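Local coordinates for colicin-M immunity protein (Escherichia coli, PDB 2XGL) that protects plasmid-bearing Escherichia coli cells against colicin M, the chain here being the immunity protein's periplasmic domain, at residues D24-M29 with E42-T47. Residues are numbered along the deposited sequence; the frame is centred on the assembly and turned at random.
Sequences DYLQRM and EIPKIT
P44 sits where three side chains of helix 14-29 converge. The side chains of Y25 and P44 approach from facing sides, and the proline ring meets the tyrosine at its edge: P44 CG lies near the ring plane, 3.7 Å from Y25 OH. The CE methyl of M29 comes in against the same carbon, 4.0 Å from P44 CG; the chain turns at chi2 (67°), which carries the methyl round to the proline. L26 and P44 run past one another, with CD2 of L26 3.8 Å from P44 CD. With CG anti to the backbone N (chi1 168°), Y25 also passes alongside I46, whose CD1 approaches CD2 of the tyrosine ring obliquely at 3.9 Å. M29 CG packs against the carbonyl O of E42.

L39 of helix 33-39 also touches Y25, M29 and P44, while F68 and Y79 of the central strands meet the Y25 ring edge-to-face.

No hydrogen bond or salt bridge crosses between the segments. Apolar packing therefore joins the last turns of helix 14-29 to the loop before strand 45-48 and to the start of that strand, at the edge of the antiparallel sheet within this YebF-like chain.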
loop_
_atom_site.group_PDB
_atom_site.type_symbol
_atom_site.label_atom_id
_atom_site.label_comp_id
_atom_site.label_asym_id
_atom_site.label_seq_id
_atom_site.Cartn_x
_atom_site.Cartn_y
_atom_site.Cartn_z
ATOM N N ASP A 24 -6.233 -3.557 1.316
ATOM C CA ASP A 24 -5.486 -4.217 2.381
ATOM C C ASP A 24 -5.326 -3.327 3.610
ATOM O O ASP A 24 -5.605 -3.756 4.729
ATOM C CB ASP A 24 -4.115 -4.617 1.878
ATOM C CG ASP A 24 -3.310 -5.326 2.926
ATOM O OD1 ASP A 24 -3.447 -6.556 3.036
ATOM O OD2 ASP A 24 -2.549 -4.650 3.646
ATOM N N TYR A 25 -4.878 -2.089 3.398
ATOM C CA TYR A 25 -4.687 -1.141 4.493
ATOM C C TYR A 25 -5.983 -0.856 5.259
ATOM O O TYR A 25 -5.984 -0.837 6.484
ATOM C CB TYR A 25 -4.088 0.166 3.962
ATOM C CG TYR A 25 -4.117 1.312 4.940
ATOM C CD1 TYR A 25 -3.184 1.407 5.954
ATOM C CD2 TYR A 25 -5.063 2.319 4.825
ATOM C CE1 TYR A 25 -3.198 2.471 6.837
ATOM C CE2 TYR A 25 -5.090 3.375 5.702
ATOM C CZ TYR A 25 -4.164 3.446 6.706
ATOM O OH TYR A 25 -4.222 4.511 7.578
ATOM N N LEU A 26 -7.078 -0.627 4.539
ATOM C CA LEU A 26 -8.366 -0.356 5.181
ATOM C C LEU A 26 -8.860 -1.554 5.993
ATOM O O LEU A 26 -9.561 -1.399 6.988
ATOM C CB LEU A 26 -9.424 0.031 4.147
ATOM C CG LEU A 26 -9.311 1.446 3.588
ATOM C CD1 LEU A 26 -10.429 1.667 2.612
ATOM C CD2 LEU A 26 -9.319 2.494 4.683
ATOM N N GLN A 27 -8.504 -2.749 5.542
ATOM C CA GLN A 27 -8.869 -3.976 6.234
ATOM C C GLN A 27 -8.120 -4.082 7.548
ATOM O O GLN A 27 -8.683 -4.428 8.569
ATOM C CB GLN A 27 -8.523 -5.183 5.365
ATOM C CG GLN A 27 -9.312 -6.424 5.691
ATOM C CD GLN A 27 -10.784 -6.265 5.371
ATOM O OE1 GLN A 27 -11.650 -6.535 6.210
ATOM N NE2 GLN A 27 -11.076 -5.797 4.159
ATOM N N ARG A 28 -6.834 -3.781 7.516
ATOM C CA ARG A 28 -5.992 -3.971 8.674
ATOM C C ARG A 28 -6.106 -2.803 9.641
ATOM O O ARG A 28 -5.896 -2.958 10.839
ATOM C CB ARG A 28 -4.551 -4.221 8.223
ATOM C CG ARG A 28 -4.429 -5.572 7.519
ATOM C CD ARG A 28 -3.190 -5.682 6.650
ATOM N NE ARG A 28 -1.998 -5.998 7.420
ATOM C CZ ARG A 28 -0.782 -6.070 6.900
ATOM N NH1 ARG A 28 -0.598 -5.846 5.604
ATOM N NH2 ARG A 28 0.257 -6.353 7.677
ATOM N N MET A 29 -6.466 -1.646 9.112
ATOM C CA MET A 29 -6.745 -0.458 9.914
ATOM C C MET A 29 -7.755 -0.722 11.039
ATOM O O MET A 29 -7.639 -0.151 12.112
ATOM C CB MET A 29 -7.282 0.645 9.002
ATOM C CG MET A 29 -7.309 1.998 9.621
ATOM S SD MET A 29 -5.627 2.604 9.913
ATOM C CE MET A 29 -6.033 4.212 10.628
ATOM N N GLU A 42 -11.438 4.744 11.746
ATOM C CA GLU A 42 -11.068 3.474 11.095
ATOM C C GLU A 42 -11.030 3.626 9.573
ATOM O O GLU A 42 -10.458 2.779 8.891
ATOM C CB GLU A 42 -12.013 2.323 11.474
ATOM C CG GLU A 42 -11.809 1.773 12.899
ATOM C CD GLU A 42 -12.801 0.645 13.300
ATOM O OE1 GLU A 42 -13.608 0.192 12.451
ATOM O OE2 GLU A 42 -12.767 0.216 14.482
ATOM N N ILE A 43 -11.619 4.694 9.033
ATOM C CA ILE A 43 -11.685 4.863 7.582
ATOM C C ILE A 43 -11.138 6.215 7.116
ATOM O O ILE A 43 -11.892 7.117 6.756
ATOM C CB ILE A 43 -13.119 4.656 7.047
ATOM C CG1 ILE A 43 -13.737 3.386 7.647
ATOM C CG2 ILE A 43 -13.095 4.545 5.536
ATOM C CD1 ILE A 43 -15.130 3.087 7.143
ATOM N N PRO A 44 -9.810 6.354 7.086
ATOM C CA PRO A 44 -9.254 7.633 6.677
ATOM C C PRO A 44 -9.518 7.900 5.205
ATOM O O PRO A 44 -9.848 6.978 4.471
ATOM C CB PRO A 44 -7.740 7.456 6.909
ATOM C CG PRO A 44 -7.538 6.060 7.396
ATOM C CD PRO A 44 -8.786 5.302 7.138
ATOM N N LYS A 45 -9.382 9.158 4.794
ATOM C CA LYS A 45 -9.304 9.500 3.379
ATOM C C LYS A 45 -7.868 9.282 2.879
ATOM O O LYS A 45 -6.900 9.629 3.568
ATOM C CB LYS A 45 -9.716 10.946 3.141
ATOM C CG LYS A 45 -9.490 11.411 1.703
ATOM C CD LYS A 45 -9.684 12.908 1.551
ATOM C CE LYS A 45 -9.416 13.364 0.111
ATOM N NZ LYS A 45 -10.236 12.610 -0.889
ATOM N N ILE A 46 -7.739 8.728 1.679
ATOM C CA ILE A 46 -6.436 8.339 1.153
ATOM C C ILE A 46 -6.082 9.134 -0.094
ATOM O O ILE A 46 -6.912 9.288 -0.975
ATOM C CB ILE A 46 -6.409 6.834 0.872
ATOM C CG1 ILE A 46 -6.630 6.082 2.187
ATOM C CG2 ILE A 46 -5.105 6.426 0.234
ATOM C CD1 ILE A 46 -6.582 4.621 2.059
ATOM N N THR A 47 -4.869 9.685 -0.139
ATOM C CA THR A 47 -4.380 10.342 -1.345
ATOM C C THR A 47 -3.032 9.748 -1.736
ATOM O O THR A 47 -2.146 9.631 -0.912
ATOM C CB THR A 47 -4.326 11.898 -1.214
ATOM O OG1 THR A 47 -3.134 12.315 -0.536
ATOM C CG2 THR A 47 -5.551 12.431 -0.466
#